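Local structure of putative lipoprotein (Clostridium perfringens ATCC 13124, 4R7R) at residues L53-I59 and Y104-I110; L69-F73 and C120-F124; N60-L64 and V100-Y104; S78-V82 and L93-D97. The protein is of unknown function but, as a putative lipoprotein of the DUF4883 family with an alpha-beta fold, probably acts while tethered to the cell membrane. All coordinates share one frame; numbering follows the deposited sequence.

Contact 1: L53-I59 and Y104-I110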
loop_
_atom_site.group_PDB
_atom_site.type_symbol
_atom_site.label_atom_id
_atom_site.label_comp_id
_atom_site.label_asym_id
_atom_site.label_seq_id
_atom_site.Cartn_x
_atom_site.Cartn_y
_atom_site.Cartn_z
ATOM N N LEU A 53 -10.605 5.286 0.449
ATOM C CA LEU A 53 -9.774 6.491 0.557
ATOM C C LEU A 53 -10.533 7.771 0.221
ATOM O O LEU A 53 -11.144 7.899 -0.849
ATOM C CB LEU A 53 -8.542 6.408 -0.359
ATOM C CG LEU A 53 -7.545 5.298 -0.066
ATOM C CD1 LEU A 53 -6.360 5.398 -1.010
ATOM C CD2 LEU A 53 -7.121 5.335 1.386
ATOM N N LYS A 54 -10.470 8.722 1.141
ATOM C CA LYS A 54 -10.909 10.074 0.853
ATOM C C LYS A 54 -9.670 10.905 0.523
ATOM O O LYS A 54 -8.540 10.493 0.808
ATOM C CB LYS A 54 -11.674 10.662 2.037
ATOM C CG LYS A 54 -12.825 9.790 2.536
ATOM C CD LYS A 54 -13.120 10.053 4.013
ATOM C CE LYS A 54 -14.533 9.596 4.415
ATOM N NZ LYS A 54 -14.703 8.102 4.445
ATOM N N ASP A 55 -9.882 12.076 -0.060
ATOM C CA ASP A 55 -8.786 12.938 -0.492
ATOM C C ASP A 55 -7.903 13.439 0.655
ATOM O O ASP A 55 -6.714 13.696 0.463
ATOM C CB ASP A 55 -9.346 14.131 -1.268
ATOM C CG ASP A 55 -10.485 13.738 -2.196
ATOM O OD1 ASP A 55 -10.254 13.652 -3.430
ATOM O OD2 ASP A 55 -11.610 13.508 -1.681
ATOM N N SER A 56 -8.480 13.577 1.843
ATOM C CA SER A 56 -7.727 14.036 3.005
ATOM C C SER A 56 -6.748 12.981 3.529
ATOM O O SER A 56 -5.935 13.266 4.406
ATOM C CB SER A 56 -8.691 14.447 4.115
ATOM O OG SER A 56 -9.608 13.400 4.390
ATOM N N ASN A 57 -6.833 11.763 2.999
ATOM C CA ASN A 57 -5.893 10.708 3.351
ATOM C C ASN A 57 -4.529 10.927 2.714
ATOM O O ASN A 57 -3.538 10.366 3.160
ATOM C CB ASN A 57 -6.434 9.352 2.924
ATOM C CG ASN A 57 -7.647 8.931 3.723
ATOM O OD1 ASN A 57 -8.743 8.799 3.178
ATOM N ND2 ASN A 57 -7.459 8.713 5.016
ATOM N N PHE A 58 -4.486 11.728 1.653
ATOM C CA PHE A 58 -3.250 11.971 0.918
ATOM C C PHE A 58 -2.495 13.143 1.504
ATOM O O PHE A 58 -2.996 14.263 1.525
ATOM C CB PHE A 58 -3.554 12.218 -0.559
ATOM C CG PHE A 58 -4.200 11.047 -1.227
ATOM C CD1 PHE A 58 -3.426 10.006 -1.733
ATOM C CD2 PHE A 58 -5.588 10.949 -1.304
ATOM C CE1 PHE A 58 -4.023 8.894 -2.338
ATOM C CE2 PHE A 58 -6.193 9.840 -1.912
ATOM C CZ PHE A 58 -5.399 8.811 -2.430
ATOM N N ILE A 59 -1.285 12.886 1.983
ATOM C CA ILE A 59 -0.493 13.946 2.595
ATOM C C ILE A 59 0.790 14.233 1.811
ATOM O O ILE A 59 1.114 13.531 0.849
ATOM C CB ILE A 59 -0.138 13.592 4.045
ATOM C CG1 ILE A 59 0.718 12.321 4.090
ATOM C CG2 ILE A 59 -1.398 13.396 4.845
ATOM C CD1 ILE A 59 1.161 11.932 5.459
ATOM N N TYR A 104 1.973 9.664 -0.558
ATOM C CA TYR A 104 2.001 9.513 0.895
ATOM C C TYR A 104 0.582 9.560 1.411
ATOM O O TYR A 104 -0.170 10.502 1.103
ATOM C CB TYR A 104 2.853 10.608 1.566
ATOM C CG TYR A 104 4.334 10.526 1.250
ATOM C CD1 TYR A 104 5.254 10.091 2.214
ATOM C CD2 TYR A 104 4.819 10.881 -0.017
ATOM C CE1 TYR A 104 6.625 10.016 1.923
ATOM C CE2 TYR A 104 6.180 10.798 -0.325
ATOM C CZ TYR A 104 7.079 10.369 0.646
ATOM O OH TYR A 104 8.423 10.293 0.332
ATOM N N LEU A 105 0.210 8.560 2.203
ATOM C CA LEU A 105 -1.124 8.518 2.768
ATOM C C LEU A 105 -1.060 8.260 4.267
ATOM O O LEU A 105 -0.231 7.474 4.723
ATOM C CB LEU A 105 -1.975 7.435 2.101
ATOM C CG LEU A 105 -2.068 7.305 0.576
ATOM C CD1 LEU A 105 -0.843 6.668 -0.034
ATOM C CD2 LEU A 105 -3.285 6.467 0.217
ATOM N N SER A 106 -1.927 8.934 5.021
ATOM C CA SER A 106 -2.231 8.551 6.393
ATOM C C SER A 106 -3.563 7.806 6.400
ATOM O O SER A 106 -4.528 8.239 5.762
ATOM C CB SER A 106 -2.297 9.772 7.309
ATOM O OG SER A 106 -2.738 9.407 8.611
ATOM N N LEU A 107 -3.619 6.694 7.129
ATOM C CA LEU A 107 -4.792 5.815 7.119
ATOM C C LEU A 107 -5.544 5.809 8.427
ATOM O O LEU A 107 -6.228 4.842 8.727
ATOM C CB LEU A 107 -4.386 4.368 6.795
ATOM C CG LEU A 107 -3.671 4.162 5.463
ATOM C CD1 LEU A 107 -3.455 2.671 5.160
ATOM C CD2 LEU A 107 -4.459 4.833 4.364
ATOM N N LYS A 108 -5.421 6.862 9.218
ATOM C CA LYS A 108 -6.063 6.854 10.527
ATOM C C LYS A 108 -7.603 6.824 10.455
ATOM O O LYS A 108 -8.254 6.161 11.280
ATOM C CB LYS A 108 -5.587 8.049 11.353
ATOM C CG LYS A 108 -4.248 7.797 12.006
ATOM C CD LYS A 108 -3.383 9.041 12.038
ATOM C CE LYS A 108 -1.983 8.707 12.538
ATOM N NZ LYS A 108 -2.030 7.857 13.771
ATOM N N ASP A 109 -8.191 7.504 9.474
ATOM C CA ASP A 109 -9.654 7.583 9.426
ATOM C C ASP A 109 -10.340 6.447 8.637
ATOM O O ASP A 109 -11.564 6.358 8.624
ATOM C CB ASP A 109 -10.104 8.952 8.863
ATOM C CG ASP A 109 -9.601 9.216 7.442
ATOM O OD1 ASP A 109 -9.812 10.344 6.930
ATOM O OD2 ASP A 109 -8.991 8.312 6.832
ATOM N N ILE A 110 -9.576 5.579 7.985
ATOM C CA ILE A 110 -10.209 4.565 7.141
ATOM C C ILE A 110 -10.748 3.427 7.995
ATOM O O ILE A 110 -10.327 3.261 9.138
ATOM C CB ILE A 110 -9.246 4.003 6.076
ATOM C CG1 ILE A 110 -8.218 3.101 6.723
ATOM C CG2 ILE A 110 -8.619 5.134 5.241
ATOM C CD1 ILE A 110 -7.779 2.031 5.808
HETATM O O HOH W 1 1.062 12.179 -1.667
#

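Contact 2: L69-F73 and C120-F124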
loop_
_atom_site.group_PDB
_atom_site.type_symbol
_atom_site.label_atom_id
_atom_site.label_comp_id
_atom_site.label_asym_id
_atom_site.label_seq_id
_atom_site.Cartn_x
_atom_site.Cartn_y
_atom_site.Cartn_z
ATOM N N LEU A 69 7.962 -1.292 7.912
ATOM C CA LEU A 69 7.756 -2.520 8.639
ATOM C C LEU A 69 7.565 -3.652 7.628
ATOM O O LEU A 69 8.127 -4.745 7.759
ATOM C CB LEU A 69 6.546 -2.382 9.566
ATOM C CG LEU A 69 6.722 -1.288 10.631
ATOM C CD1 LEU A 69 5.495 -1.207 11.516
ATOM C CD2 LEU A 69 7.993 -1.492 11.477
ATOM N N TYR A 70 6.775 -3.364 6.602
ATOM C CA TYR A 70 6.421 -4.347 5.598
ATOM C C TYR A 70 6.415 -3.721 4.216
ATOM O O TYR A 70 6.239 -2.498 4.061
ATOM C CB TYR A 70 5.032 -4.939 5.853
ATOM C CG TYR A 70 4.836 -5.628 7.178
ATOM C CD1 TYR A 70 5.338 -6.913 7.404
ATOM C CD2 TYR A 70 4.115 -5.014 8.194
ATOM C CE1 TYR A 70 5.141 -7.557 8.619
ATOM C CE2 TYR A 70 3.905 -5.658 9.408
ATOM C CZ TYR A 70 4.423 -6.925 9.614
ATOM O OH TYR A 70 4.222 -7.546 10.821
ATOM N N LYS A 71 6.540 -4.583 3.218
ATOM C CA LYS A 71 6.478 -4.174 1.835
ATOM C C LYS A 71 5.441 -5.040 1.128
ATOM O O LYS A 71 5.491 -6.278 1.180
ATOM C CB LYS A 71 7.855 -4.308 1.194
ATOM C CG LYS A 71 8.216 -3.216 0.219
ATOM C CD LYS A 71 9.686 -3.336 -0.229
ATOM C CE LYS A 71 10.032 -2.226 -1.198
ATOM N NZ LYS A 71 10.139 -0.923 -0.510
ATOM N N ILE A 72 4.484 -4.377 0.496
ATOM C CA ILE A 72 3.449 -5.035 -0.283
ATOM C C ILE A 72 3.712 -4.912 -1.806
ATOM O O ILE A 72 3.751 -3.804 -2.367
ATOM C CB ILE A 72 2.069 -4.444 0.074
ATOM C CG1 ILE A 72 1.799 -4.599 1.583
ATOM C CG2 ILE A 72 0.971 -5.079 -0.773
ATOM C CD1 ILE A 72 0.389 -4.126 2.077
ATOM N N PHE A 73 3.903 -6.050 -2.468
ATOM C CA PHE A 73 4.085 -6.068 -3.920
ATOM C C PHE A 73 2.792 -6.447 -4.598
ATOM O O PHE A 73 2.324 -7.584 -4.482
ATOM C CB PHE A 73 5.204 -7.030 -4.325
ATOM C CG PHE A 73 6.552 -6.570 -3.885
ATOM C CD1 PHE A 73 7.237 -5.612 -4.608
ATOM C CD2 PHE A 73 7.113 -7.048 -2.708
ATOM C CE1 PHE A 73 8.478 -5.160 -4.199
ATOM C CE2 PHE A 73 8.350 -6.603 -2.293
ATOM C CZ PHE A 73 9.036 -5.649 -3.041
ATOM N N CYS A 120 -1.024 -6.993 7.580
ATOM C CA CYS A 120 0.201 -7.708 7.271
ATOM C C CYS A 120 0.558 -8.708 8.368
ATOM O O CYS A 120 0.995 -9.823 8.071
ATOM C CB CYS A 120 1.350 -6.727 7.044
ATOM S SG CYS A 120 1.183 -5.779 5.493
ATOM N N GLN A 121 0.352 -8.327 9.631
ATOM C CA GLN A 121 0.668 -9.227 10.746
ATOM C C GLN A 121 -0.244 -10.434 10.691
ATOM O O GLN A 121 0.168 -11.550 10.987
ATOM C CB GLN A 121 0.535 -8.518 12.095
ATOM C CG GLN A 121 1.694 -7.575 12.407
ATOM C CD GLN A 121 1.573 -6.900 13.762
ATOM O OE1 GLN A 121 1.293 -7.552 14.777
ATOM N NE2 GLN A 121 1.784 -5.583 13.789
ATOM N N TYR A 122 -1.481 -10.194 10.266
ATOM C CA TYR A 122 -2.487 -11.237 10.147
ATOM C C TYR A 122 -2.159 -12.255 9.042
ATOM O O TYR A 122 -2.308 -13.465 9.257
ATOM C CB TYR A 122 -3.860 -10.601 9.904
ATOM C CG TYR A 122 -4.832 -11.479 9.160
ATOM C CD1 TYR A 122 -5.524 -12.496 9.805
ATOM C CD2 TYR A 122 -5.064 -11.283 7.807
ATOM C CE1 TYR A 122 -6.412 -13.299 9.114
ATOM C CE2 TYR A 122 -5.946 -12.078 7.110
ATOM C CZ TYR A 122 -6.620 -13.079 7.763
ATOM O OH TYR A 122 -7.498 -13.863 7.035
ATOM N N VAL A 123 -1.718 -11.789 7.871
ATOM C CA VAL A 123 -1.385 -12.717 6.789
ATOM C C VAL A 123 -0.251 -13.644 7.205
ATOM O O VAL A 123 -0.313 -14.853 6.978
ATOM C CB VAL A 123 -0.976 -12.001 5.496
ATOM C CG1 VAL A 123 -0.400 -13.013 4.508
ATOM C CG2 VAL A 123 -2.159 -11.270 4.893
ATOM N N PHE A 124 0.761 -13.074 7.856
ATOM C CA PHE A 124 1.896 -13.844 8.345
ATOM C C PHE A 124 1.533 -14.832 9.459
ATOM O O PHE A 124 2.120 -15.923 9.539
ATOM C CB PHE A 124 2.998 -12.901 8.840
ATOM C CG PHE A 124 3.847 -12.345 7.742
ATOM C CD1 PHE A 124 3.648 -11.056 7.276
ATOM C CD2 PHE A 124 4.830 -13.116 7.157
ATOM C CE1 PHE A 124 4.421 -10.533 6.249
ATOM C CE2 PHE A 124 5.613 -12.605 6.126
ATOM C CZ PHE A 124 5.405 -11.307 5.669
#

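Contact 3: N60-L64 and V100-Y104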
loop_
_atom_site.group_PDB
_atom_site.type_symbol
_atom_site.label_atom_id
_atom_site.label_comp_id
_atom_site.label_asym_id
_atom_site.label_seq_id
_atom_site.Cartn_x
_atom_site.Cartn_y
_atom_site.Cartn_z
ATOM N N ASN A 60 1.514 15.264 2.231
ATOM C CA ASN A 60 2.764 15.656 1.587
ATOM C C ASN A 60 3.946 14.747 1.906
ATOM O O ASN A 60 3.911 13.971 2.864
ATOM C CB ASN A 60 3.120 17.090 1.981
ATOM C CG ASN A 60 2.112 18.105 1.466
ATOM O OD1 ASN A 60 2.166 18.517 0.306
ATOM N ND2 ASN A 60 1.186 18.516 2.330
ATOM N N GLU A 61 4.990 14.858 1.090
ATOM C CA GLU A 61 6.252 14.167 1.325
ATOM C C GLU A 61 6.762 14.412 2.731
ATOM O O GLU A 61 6.793 15.548 3.198
ATOM C CB GLU A 61 7.321 14.618 0.328
ATOM C CG GLU A 61 7.285 13.914 -1.009
ATOM C CD GLU A 61 8.621 13.979 -1.729
ATOM O OE1 GLU A 61 9.505 14.753 -1.290
ATOM O OE2 GLU A 61 8.789 13.251 -2.732
ATOM N N GLU A 62 7.162 13.331 3.394
ATOM C CA GLU A 62 7.756 13.388 4.722
ATOM C C GLU A 62 9.106 12.687 4.762
ATOM O O GLU A 62 9.359 11.777 3.972
ATOM C CB GLU A 62 6.846 12.726 5.748
ATOM C CG GLU A 62 5.596 13.490 6.115
ATOM C CD GLU A 62 4.886 12.844 7.292
ATOM O OE1 GLU A 62 5.315 11.738 7.700
ATOM O OE2 GLU A 62 3.919 13.442 7.816
ATOM N N ALA A 63 9.961 13.096 5.696
ATOM C CA ALA A 63 11.169 12.331 6.015
ATOM C C ALA A 63 10.754 10.977 6.583
ATOM O O ALA A 63 9.713 10.868 7.229
ATOM C CB ALA A 63 12.047 13.083 7.000
ATOM N N LEU A 64 11.547 9.940 6.344
ATOM C CA LEU A 64 11.087 8.600 6.693
ATOM C C LEU A 64 12.024 7.867 7.635
ATOM O O LEU A 64 13.229 8.085 7.606
ATOM C CB LEU A 64 10.882 7.765 5.426
ATOM C CG LEU A 64 9.733 8.187 4.511
ATOM C CD1 LEU A 64 9.832 7.477 3.170
ATOM C CD2 LEU A 64 8.375 7.923 5.166
ATOM N N VAL A 100 10.792 8.083 -7.620
ATOM C CA VAL A 100 11.298 9.441 -7.459
ATOM C C VAL A 100 10.304 10.264 -6.655
ATOM O O VAL A 100 10.696 11.149 -5.892
ATOM C CB VAL A 100 11.586 10.151 -8.815
ATOM C CG1 VAL A 100 12.741 9.474 -9.519
ATOM C CG2 VAL A 100 10.343 10.208 -9.708
ATOM N N ARG A 101 9.020 9.964 -6.816
ATOM C CA ARG A 101 7.992 10.665 -6.064
ATOM C C ARG A 101 6.870 9.716 -5.682
ATOM O O ARG A 101 6.011 9.364 -6.496
ATOM C CB ARG A 101 7.439 11.841 -6.858
ATOM C CG ARG A 101 6.265 12.516 -6.191
ATOM C CD ARG A 101 5.147 12.702 -7.204
ATOM N NE ARG A 101 3.850 13.012 -6.603
ATOM C CZ ARG A 101 2.990 12.093 -6.187
ATOM N NH1 ARG A 101 1.817 12.465 -5.669
ATOM N NH2 ARG A 101 3.302 10.801 -6.292
ATOM N N LYS A 102 6.897 9.289 -4.430
ATOM C CA LYS A 102 5.897 8.375 -3.924
ATOM C C LYS A 102 4.652 9.144 -3.519
ATOM O O LYS A 102 4.740 10.323 -3.196
ATOM C CB LYS A 102 6.450 7.599 -2.726
ATOM C CG LYS A 102 7.826 7.021 -2.962
ATOM C CD LYS A 102 8.485 6.613 -1.663
ATOM C CE LYS A 102 9.770 5.862 -1.965
ATOM N NZ LYS A 102 10.558 5.523 -0.753
ATOM N N ASP A 103 3.500 8.480 -3.573
ATOM C CA ASP A 103 2.294 8.925 -2.875
ATOM C C ASP A 103 2.455 8.718 -1.355
ATOM O O ASP A 103 3.004 7.701 -0.911
ATOM C CB ASP A 103 1.063 8.144 -3.359
ATOM C CG ASP A 103 0.416 8.731 -4.619
ATOM O OD1 ASP A 103 1.059 9.487 -5.405
ATOM O OD2 ASP A 103 -0.775 8.403 -4.824
ATOM N N TYR A 104 1.973 9.664 -0.558
ATOM C CA TYR A 104 2.001 9.513 0.895
ATOM C C TYR A 104 0.582 9.560 1.411
ATOM O O TYR A 104 -0.170 10.502 1.103
ATOM C CB TYR A 104 2.853 10.608 1.566
ATOM C CG TYR A 104 4.334 10.526 1.250
ATOM C CD1 TYR A 104 5.254 10.091 2.214
ATOM C CD2 TYR A 104 4.819 10.881 -0.017
ATOM C CE1 TYR A 104 6.625 10.016 1.923
ATOM C CE2 TYR A 104 6.180 10.798 -0.325
ATOM C CZ TYR A 104 7.079 10.369 0.646
ATOM O OH TYR A 104 8.423 10.293 0.332
HETATM O O HOH W 2 8.685 10.398 -2.844
#

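Contact 4: S78-V82 and L93-D97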
loop_
_atom_site.group_PDB
_atom_site.type_symbol
_atom_site.label_atom_id
_atom_site.label_comp_id
_atom_site.label_asym_id
_atom_site.label_seq_id
_atom_site.Cartn_x
_atom_site.Cartn_y
_atom_site.Cartn_z
ATOM N N SER A 78 0.513 -6.300 -16.330
ATOM C CA SER A 78 1.760 -5.760 -16.864
ATOM C C SER A 78 2.556 -4.981 -15.812
ATOM O O SER A 78 3.776 -5.112 -15.722
ATOM C CB SER A 78 1.464 -4.867 -18.069
ATOM O OG SER A 78 0.412 -3.962 -17.780
ATOM N N GLU A 79 1.845 -4.184 -15.018
ATOM C CA GLU A 79 2.449 -3.291 -14.029
ATOM C C GLU A 79 2.695 -3.950 -12.678
ATOM O O GLU A 79 2.044 -4.931 -12.332
ATOM C CB GLU A 79 1.550 -2.069 -13.821
ATOM C CG GLU A 79 1.618 -1.040 -14.928
ATOM C CD GLU A 79 2.725 -0.022 -14.698
ATOM O OE1 GLU A 79 2.935 0.838 -15.591
ATOM O OE2 GLU A 79 3.375 -0.082 -13.621
ATOM N N LYS A 80 3.636 -3.398 -11.916
ATOM C CA LYS A 80 3.781 -3.751 -10.507
ATOM C C LYS A 80 3.808 -2.478 -9.641
ATOM O O LYS A 80 4.481 -1.497 -9.967
ATOM C CB LYS A 80 5.043 -4.594 -10.246
ATOM C CG LYS A 80 5.350 -4.718 -8.724
ATOM C CD LYS A 80 6.163 -5.951 -8.324
ATOM C CE LYS A 80 7.645 -5.644 -8.137
ATOM N NZ LYS A 80 8.396 -6.856 -7.692
ATOM N N TYR A 81 3.069 -2.492 -8.539
ATOM C CA TYR A 81 3.115 -1.371 -7.624
ATOM C C TYR A 81 3.608 -1.827 -6.252
ATOM O O TYR A 81 3.554 -3.012 -5.900
ATOM C CB TYR A 81 1.740 -0.700 -7.530
ATOM C CG TYR A 81 1.459 0.315 -8.643
ATOM C CD1 TYR A 81 1.355 -0.084 -9.969
ATOM C CD2 TYR A 81 1.284 1.664 -8.353
ATOM C CE1 TYR A 81 1.105 0.822 -10.972
ATOM C CE2 TYR A 81 1.020 2.585 -9.353
ATOM C CZ TYR A 81 0.939 2.161 -10.662
ATOM O OH TYR A 81 0.684 3.078 -11.665
ATOM N N VAL A 82 4.094 -0.870 -5.478
ATOM C CA VAL A 82 4.657 -1.156 -4.181
ATOM C C VAL A 82 3.955 -0.293 -3.147
ATOM O O VAL A 82 3.709 0.888 -3.375
ATOM C CB VAL A 82 6.195 -0.899 -4.167
ATOM C CG1 VAL A 82 6.752 -1.024 -2.782
ATOM C CG2 VAL A 82 6.905 -1.860 -5.113
ATOM N N LEU A 93 3.201 4.685 -1.608
ATOM C CA LEU A 93 2.655 3.929 -2.719
ATOM C C LEU A 93 3.262 4.465 -4.014
ATOM O O LEU A 93 3.253 5.692 -4.264
ATOM C CB LEU A 93 1.120 4.037 -2.733
ATOM C CG LEU A 93 0.292 3.077 -3.605
ATOM C CD1 LEU A 93 -1.153 3.049 -3.116
ATOM C CD2 LEU A 93 0.340 3.459 -5.085
ATOM N N TYR A 94 3.782 3.553 -4.838
ATOM C CA TYR A 94 4.495 3.956 -6.041
ATOM C C TYR A 94 4.688 2.776 -6.991
ATOM O O TYR A 94 4.633 1.615 -6.554
ATOM C CB TYR A 94 5.842 4.586 -5.665
ATOM C CG TYR A 94 6.736 3.735 -4.788
ATOM C CD1 TYR A 94 7.741 2.955 -5.346
ATOM C CD2 TYR A 94 6.592 3.728 -3.396
ATOM C CE1 TYR A 94 8.576 2.174 -4.550
ATOM C CE2 TYR A 94 7.416 2.965 -2.596
ATOM C CZ TYR A 94 8.411 2.188 -3.173
ATOM O OH TYR A 94 9.248 1.422 -2.382
ATOM N N PRO A 95 4.885 3.063 -8.296
ATOM C CA PRO A 95 5.159 1.955 -9.214
ATOM C C PRO A 95 6.525 1.383 -8.884
ATOM O O PRO A 95 7.402 2.119 -8.400
ATOM C CB PRO A 95 5.117 2.605 -10.610
ATOM C CG PRO A 95 5.292 4.065 -10.380
ATOM C CD PRO A 95 4.843 4.371 -8.976
ATOM N N TRP A 96 6.704 0.089 -9.130
ATOM C CA TRP A 96 7.895 -0.619 -8.659
ATOM C C TRP A 96 9.190 -0.057 -9.244
ATOM O O TRP A 96 10.251 -0.159 -8.642
ATOM C CB TRP A 96 7.785 -2.104 -9.002
ATOM C CG TRP A 96 8.005 -2.359 -10.457
ATOM C CD1 TRP A 96 7.220 -1.931 -11.498
ATOM C CD2 TRP A 96 9.096 -3.075 -11.044
ATOM N NE1 TRP A 96 7.754 -2.348 -12.690
ATOM C CE2 TRP A 96 8.903 -3.052 -12.444
ATOM C CE3 TRP A 96 10.212 -3.737 -10.522
ATOM C CZ2 TRP A 96 9.785 -3.672 -13.332
ATOM C CZ3 TRP A 96 11.094 -4.359 -11.408
ATOM C CH2 TRP A 96 10.876 -4.318 -12.799
ATOM N N ASP A 97 9.098 0.523 -10.432
ATOM C CA ASP A 97 10.279 0.973 -11.154
ATOM C C ASP A 97 10.392 2.499 -11.167
ATOM O O ASP A 97 11.171 3.064 -11.937
ATOM C CB ASP A 97 10.258 0.431 -12.601
ATOM C CG ASP A 97 9.082 0.981 -13.419
ATOM O OD1 ASP A 97 9.184 1.045 -14.675
ATOM O OD2 ASP A 97 8.053 1.354 -12.795
#

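Contact 1: L53-I59 and Y104-I110
F58 pairs with L105 in an antiparallel, non-hydrogen-bonded bridge where the short, weakly bonded strand 58-59 lines up beside strand 103-106 at one margin of the antiparallel sheet, and a 3-10 turn at 55-57 leads into the pairing. Two backbone hydrogen bonds hold the edge: S106 N donates to N57 O at 2.8 Å, and I59 N reaches Y104 O at 2.8 Å. At the outer end a water bridges I59 O and Y104 N, accepting from the latter.

Among the polar side chains N57 does most of the work. With CG beside its own backbone N (chi1 -68°), its buried amide reaches across so that ND2 meets S106 O at 3.1 Å, in the plane of that carbonyl. The other end of the amide is taken within the turn, where OD1 accepts from K54 N at 2.7 Å. Backbone groups thus hold both ends and should fix the amide against flipping. D109 comes from the opposite direction with its carboxylate steeply inclined to the amide; OD2 is modelled implausibly close to ND2, so the detail of that bond is doubtful.

Apolar contacts occur on both faces. On one, F58 lies alongside L105, CE1 to CD2 at 3.6 Å, while T11 of helix 9-17 touches F58 and L53. On the face of I59 and Y104, I59 CG1 packs against Y104 CB at 3.7 Å. Back on the F58 side, L53 crosses L105 at about a right angle, its CD1 lying 3.5 Å from L105 CD2, and its second methyl, CD2, settles 4.1 Å from CG2 of I110.

Contact 2: L69-F73 and C120-F124
Y70 lays its ring over C120, joining strand 70-75 to the C-terminal helix 116-125, which packs across the sheet. The two short segments pass almost perpendicular to one another, their axes 10.8 Å apart at the closest point and their directions 80° apart. Y70 has the largest share of buried surface. The CB of C120 sits over one face of its ring, 3.6 Å from the centroid and 16° off the normal, a CH-pi contact. The sulfur follows obliquely: C120 SG, which stands beside its own backbone N (chi1 -70°), is 4.5 Å from the centroid of the Y70 ring in a sulfur-aromatic contact. That same torsion brings SG within 3.9 Å of CD1 of I72, so one buried cysteine meets two alternate residues of the strand, Y70 and I72.

Q121 meets the phenolic end. Its CG is modelled 3.0 Å from Y70 OH, a detail that is uncertain, and its extended chain crosses the tyrosine at about a right angle. One helical turn beyond C120, F124 comes beside the ring; the planes are nearly parallel but slid so far that they barely overlap, with CE1 of Y70 and CE1 of F124 3.9 Å apart.

L69 and Y70 both face I85 in a classic beta bulge at the start of the strand, while V36 of the edge strand 35-37 touches F124 on the helix side. Since the pairing is largely apolar and aromatic, and the two segments make no hydrogen bond to each other, the hold at this interface probably comes mainly from dispersion and the hydrophobic effect.

Contact 3: N60-L64 and V100-Y104
Y104 projects from strand 103-106 against the loop that follows strand 58-59, and residues 60-62 of that loop pass along its ring. Starting at CB, the side chain of Y104 lies 3.8 Å from N60 O. Beyond it, the ring has E61 CA above its centre, 3.8 Å from the centroid and 12° off the normal, in a CH-pi contact. On that same side E61 CG comes down to 3.4 Å from CE2 of Y104. Across the ring, E62 N lies over the same face, nearer the rim, 3.7 Å from CE1 of Y104. L64 reaches Y104 CE1 differently, bringing CD2 near the ring plane at 4.2 Å.

At the tip, OH of Y104 meets a water that gathers three partners. This water donates to OE2 of E61 at 2.9 Å and accepts from the backbone N of K102 at 2.6 Å. E61 can meet both ring and water because CG is placed beside its backbone N (chi1 -84°) and the chain runs extended from there, carrying the carboxylate past the phenol.

Next to the tyrosine, R101 grips OD1 of D103 with NH1 and NH2 in a salt bridge, while OD2 of D103 bonds to T11 on helix 9-17. Within this surface contact the hydrogen bonding between loop and strand segments therefore runs through solvent: the ring supplies an apolar floor for the loop backbone, and one water links a glutamate carboxylate, a phenol and a peptide N-H.

Contact 4: S78-V82 and L93-D97
V82 and Y94 form an antiparallel hydrogen-bonded pair, V82 N to Y94 O at 2.8 Å and Y94 N to V82 O at 3.0 Å, in strands whose local directions differ by 152°. Beyond the non-hydrogen-bonded pair of Y81 and P95, which the ladder skips, W96 N donates to K80 O at 2.9 Å.

On the face bearing V82 and Y94, CB of V82 lies over the tyrosine ring, 4.1 Å from its centroid. The ring is brought there by a first torsion that sets CG of Y94 between its backbone N and carbonyl carbon (chi1 55°), and CG1 of V82 then rests 3.6 Å from CZ of Y94. The phenol beyond is hydrogen-bonded to D84 and to K71.

Together the segments make up the open end of the beta hairpin of strands 80-85 and 90-95, in the middle of the sheet. Where Y81 and P95 sit opposite each other, CA of P95 lies over the Y81 ring, 4.0 Å from the centroid and 13° off the normal. L93 meets this ring at its edge through CD2, and N13 and L14 of helix 9-17 pack against Y81 as well.

Where the strands end, K80 crosses W96 at about a right angle. CB of K80 lies over the five-membered ring of the indole, and CG of K80 comes 3.6 Å from CB of W96.

Overall arrangement
From the N terminus, the chain passes through 53-59 and 60-64, the first halves of contacts 1 and 3, then 69-73 of contact 2 and 78-82 of contact 4. Contact 4 closes first, at 93-97, completing a hairpin. Contact 3 closes round it at 100-104 and contact 1 round both at 104-110, Y104 being common to the two. Contact 2 closes last, at 120-124; it encloses contact 4 but crosses contacts 1 and 3. Contacts 1 and 3 tie an edge strand and its following loop to strand 103-106, a neighbour of the hairpin, while contact 2, on the opposite side of the chain's centre from contact 1, fastens the C-terminal helix to the sheet.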